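Local coordinates for L-asparaginase 1 (Escherichia coli, PDB 6NXC), which hydrolyses L-asparagine to L-aspartate and ammonium as an allosterically activated homotetramer, at residues S137-P140 and L144-D147; I139-A142 and G148-N151. The protein carries 1 engineered substitution. All coordinates share one frame; numbering follows the deposited sequence.

Interaction 1: S137-P140 and L144-D147; sequences SQIP and LRSD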
loop_
_atom_site.group_PDB
_atom_site.type_symbol
_atom_site.label_atom_id
_atom_site.label_comp_id
_atom_site.label_asym_id
_atom_site.label_seq_id
_atom_site.Cartn_x
_atom_site.Cartn_y
_atom_site.Cartn_z
ATOM N N SER B 137 -0.501 -6.748 -21.943
ATOM C CA SER B 137 0.763 -6.324 -21.365
ATOM C C SER B 137 1.011 -4.869 -21.650
ATOM O O SER B 137 0.418 -4.255 -22.570
ATOM C CB SER B 137 1.905 -7.140 -21.919
ATOM O OG SER B 137 1.953 -6.975 -23.295
ATOM N N GLN B 138 1.760 -4.299 -20.761
ATOM C CA GLN B 138 2.154 -2.895 -20.867
ATOM C C GLN B 138 3.315 -2.750 -21.847
ATOM O O GLN B 138 3.506 -1.636 -22.336
ATOM C CB GLN B 138 2.606 -2.339 -19.523
ATOM C CG GLN B 138 1.486 -2.140 -18.552
ATOM C CD GLN B 138 0.800 -0.804 -18.717
ATOM O OE1 GLN B 138 0.151 -0.604 -19.763
ATOM N NE2 GLN B 138 0.919 0.067 -17.715
ATOM N N ILE B 139 4.134 -3.743 -22.017
ATOM C CA ILE B 139 5.282 -3.762 -22.990
ATOM C C ILE B 139 5.035 -4.927 -23.942
ATOM O O ILE B 139 4.810 -6.082 -23.521
ATOM C CB ILE B 139 6.611 -3.958 -22.192
ATOM C CG1 ILE B 139 6.891 -2.736 -21.289
ATOM C CG2 ILE B 139 7.802 -4.231 -23.100
ATOM C CD1 ILE B 139 8.139 -2.857 -20.515
ATOM N N PRO B 140 5.256 -4.726 -25.238
ATOM C CA PRO B 140 5.141 -5.823 -26.221
ATOM C C PRO B 140 6.047 -7.026 -26.034
ATOM O O PRO B 140 7.128 -6.862 -25.574
ATOM C CB PRO B 140 5.542 -5.140 -27.533
ATOM C CG PRO B 140 5.186 -3.691 -27.288
ATOM C CD PRO B 140 5.516 -3.404 -25.838
ATOM N N LEU B 144 12.145 -5.811 -24.931
ATOM C CA LEU B 144 12.812 -6.215 -23.675
ATOM C C LEU B 144 11.891 -5.855 -22.504
ATOM O O LEU B 144 11.251 -4.830 -22.590
ATOM C CB LEU B 144 14.129 -5.454 -23.473
ATOM C CG LEU B 144 15.371 -6.101 -24.070
ATOM C CD1 LEU B 144 16.596 -5.351 -23.565
ATOM C CD2 LEU B 144 15.486 -7.598 -23.747
ATOM N N ARG B 145 11.964 -6.631 -21.443
ATOM C CA ARG B 145 11.294 -6.394 -20.145
ATOM C C ARG B 145 9.793 -6.530 -20.349
ATOM O O ARG B 145 9.059 -6.141 -19.432
ATOM C CB ARG B 145 11.614 -5.037 -19.521
ATOM C CG ARG B 145 13.095 -4.710 -19.442
ATOM C CD ARG B 145 13.332 -3.443 -18.689
ATOM N NE ARG B 145 12.663 -2.323 -19.240
ATOM C CZ ARG B 145 11.593 -1.736 -18.717
ATOM N NH1 ARG B 145 11.145 -0.663 -19.299
ATOM N NH2 ARG B 145 11.003 -2.179 -17.628
ATOM N N SER B 146 9.381 -7.227 -21.383
ATOM C CA SER B 146 7.963 -7.581 -21.561
ATOM C C SER B 146 7.370 -8.309 -20.347
ATOM O O SER B 146 7.978 -9.226 -19.735
ATOM C CB SER B 146 7.683 -8.371 -22.756
ATOM O OG SER B 146 6.256 -8.338 -22.966
ATOM N N ASP B 147 6.168 -7.862 -19.966
ATOM C CA ASP B 147 5.312 -8.598 -18.974
ATOM C C ASP B 147 4.358 -9.511 -19.725
ATOM O O ASP B 147 3.495 -10.129 -19.059
ATOM C CB ASP B 147 4.490 -7.614 -18.146
ATOM C CG ASP B 147 3.783 -6.476 -18.969
ATOM O OD1 ASP B 147 4.386 -6.006 -20.004
ATOM O OD2 ASP B 147 2.656 -5.895 -18.474
#

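Interaction 2: I139-A142 and G148-N151; sequences IPLA and GQIN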
loop_
_atom_site.group_PDB
_atom_site.type_symbol
_atom_site.label_atom_id
_atom_site.label_comp_id
_atom_site.label_asym_id
_atom_site.label_seq_id
_atom_site.Cartn_x
_atom_site.Cartn_y
_atom_site.Cartn_z
ATOM N N ILE B 139 4.134 -3.743 -22.017
ATOM C CA ILE B 139 5.282 -3.762 -22.990
ATOM C C ILE B 139 5.035 -4.927 -23.942
ATOM O O ILE B 139 4.810 -6.082 -23.521
ATOM C CB ILE B 139 6.611 -3.958 -22.192
ATOM C CG1 ILE B 139 6.891 -2.736 -21.289
ATOM C CG2 ILE B 139 7.802 -4.231 -23.100
ATOM C CD1 ILE B 139 8.139 -2.857 -20.515
ATOM N N PRO B 140 5.256 -4.726 -25.238
ATOM C CA PRO B 140 5.141 -5.823 -26.221
ATOM C C PRO B 140 6.047 -7.026 -26.034
ATOM O O PRO B 140 7.128 -6.862 -25.574
ATOM C CB PRO B 140 5.542 -5.140 -27.533
ATOM C CG PRO B 140 5.186 -3.691 -27.288
ATOM C CD PRO B 140 5.516 -3.404 -25.838
ATOM N N LEU B 141 5.553 -8.226 -26.361
ATOM C CA LEU B 141 6.316 -9.480 -26.229
ATOM C C LEU B 141 7.651 -9.349 -26.995
ATOM O O LEU B 141 8.667 -9.887 -26.538
ATOM C CB LEU B 141 5.356 -10.557 -26.749
ATOM C CG LEU B 141 5.523 -11.975 -26.249
ATOM C CD1 LEU B 141 5.254 -12.096 -24.764
ATOM C CD2 LEU B 141 4.583 -12.895 -27.021
ATOM N N ALA B 142 7.668 -8.561 -28.082
ATOM C CA ALA B 142 8.824 -8.317 -28.999
ATOM C C ALA B 142 9.868 -7.399 -28.359
ATOM O O ALA B 142 10.965 -7.308 -28.889
ATOM C CB ALA B 142 8.345 -7.684 -30.304
ATOM N N GLY B 148 4.364 -9.527 -21.057
ATOM C CA GLY B 148 3.349 -10.307 -21.760
ATOM C C GLY B 148 3.464 -11.809 -21.525
ATOM O O GLY B 148 2.426 -12.446 -21.433
ATOM N N GLN B 149 4.638 -12.369 -21.590
ATOM C CA GLN B 149 4.897 -13.809 -21.302
ATOM C C GLN B 149 4.295 -14.207 -19.969
ATOM O O GLN B 149 3.448 -15.147 -19.945
ATOM C CB GLN B 149 6.381 -14.159 -21.241
ATOM C CG GLN B 149 7.064 -13.911 -22.552
ATOM C CD GLN B 149 8.540 -13.585 -22.416
ATOM O OE1 GLN B 149 9.410 -14.423 -22.679
ATOM N NE2 GLN B 149 8.839 -12.354 -22.018
ATOM N N ILE B 150 4.599 -13.468 -18.899
ATOM C CA ILE B 150 4.095 -13.895 -17.589
ATOM C C ILE B 150 2.576 -13.661 -17.479
ATOM O O ILE B 150 1.920 -14.581 -16.952
ATOM C CB ILE B 150 4.910 -13.286 -16.446
ATOM C CG1 ILE B 150 4.607 -14.029 -15.139
ATOM C CG2 ILE B 150 4.691 -11.807 -16.313
ATOM C CD1 ILE B 150 4.578 -15.547 -15.291
ATOM N N ASN B 151 2.010 -12.524 -17.909
ATOM C CA ASN B 151 0.527 -12.352 -17.785
ATOM C C ASN B 151 -0.179 -13.439 -18.600
ATOM O O ASN B 151 -1.216 -13.915 -18.165
ATOM C CB ASN B 151 0.056 -10.981 -18.298
ATOM C CG ASN B 151 0.383 -9.858 -17.315
ATOM O OD1 ASN B 151 0.538 -10.141 -16.123
ATOM N ND2 ASN B 151 0.422 -8.593 -17.756
#

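Interaction 1: S137-P140 and L144-D147
D147 reaches back across the loop between strand 132-135 and helix 148-161, a strand-to-helix connection in the N-terminal asparaginase domain, and its carboxylate takes two successive backbone N-H groups. Q138 N bonds D147 OD2 at 2.9 Å and essentially straight (179°), on the syn side and slightly out of the carboxylate plane; I139 N bonds D147 OD1 at 3.0 Å through its syn lone pair. The carboxylate can face both because CG sits between the backbone N and the carbonyl carbon of D147 (chi1 46°). An asparagine here would probably turn an NH2 toward one of these two N-H groups and leave it without its acceptor.

Two serines grip I139 O from opposite faces of its carbonyl plane: S146 OG at 2.7 Å, and S137 OG from within its own segment. S146 OG also caps G148 N at the start of the helix.

I139 supplies the van der Waals part: its CG2 packs on L144 O, while CD1 lies over one face of the R145 guanidinium, offset toward the rim; R145 NH2 bonds G204 O of the second subunit. Beside the carboxylate, S137 CB rests 3.3 Å from D147 OD1.

Interaction 2: I139-A142 and G148-N151
L141 lays one methyl against the first turn of helix 148-161, where the beta-alpha loop leaving strand 132-135 doubles back on the helix it leads into. Strand 132-135, this helix and the parallel neighbouring strand 167-171 make a beta-alpha-beta crossover, and the loop is its first connection. No hydrogen bond crosses between the two segments; the contact is van der Waals packing around a single branch, L141 CD1.

Two torsions bring that branch in. CG stands roughly anti to the backbone N of L141 (chi1 -154°), swung some way from a full trans setting, and chi2 near 65° then turns CD1 toward the helix. L141 CD1 comes down on the backbone at the G148-Q149 junction, 3.7 Å from G148 C and 3.2 Å from Q149 N, a close approach for a methyl group. G148 has no side chain at this spot, and a CB on it would fall only about 3.1 Å from L141 CD1, so the glycine lets the leucine sit directly against the main chain. The nearest CA pair of the two segments is likewise L141 and G148, 5.4 Å apart.

Q149 meets the same methyl from its own side chain. Its CG lies anti to the carbonyl carbon and beside the backbone N (chi1 -62°), which keeps this methylene next to the N-H that CD1 also touches; the two side chains run at a slant to one another. Beyond CG the glutamine is extended, and its amide reaches across the subunit interface, where NE2 bonds E60 OE2 of the second subunit. L141 is also backed by helix 50-56, through L51 and Q54, while its carbonyl oxygen accepts from R63 NH2 of the second subunit. At the touching point, L141 CD1 and Q149 CG are 3.4 Å apart.

How the interactions relate
Interactions 1 and 2 start from the same piece of chain, share I139 and P140, and have centres about 4 Å apart. The polar bonds of interaction 1 join the two arms of one loop, and the leucine packing of interaction 2 sets the first arm against the helix that follows. They meet directly where S146 OG lies 3.5 Å from L141 CA and S137 CB lies 3.5 Å from G148 CA. The shared P140 leads to the active site, its side chain about 3 Å from that of T34, the catalytic threonine; in interaction 1 the side chain of Q138 is about 3 Å from that of T111, which binds substrate. Both contacts also touch the second subunit.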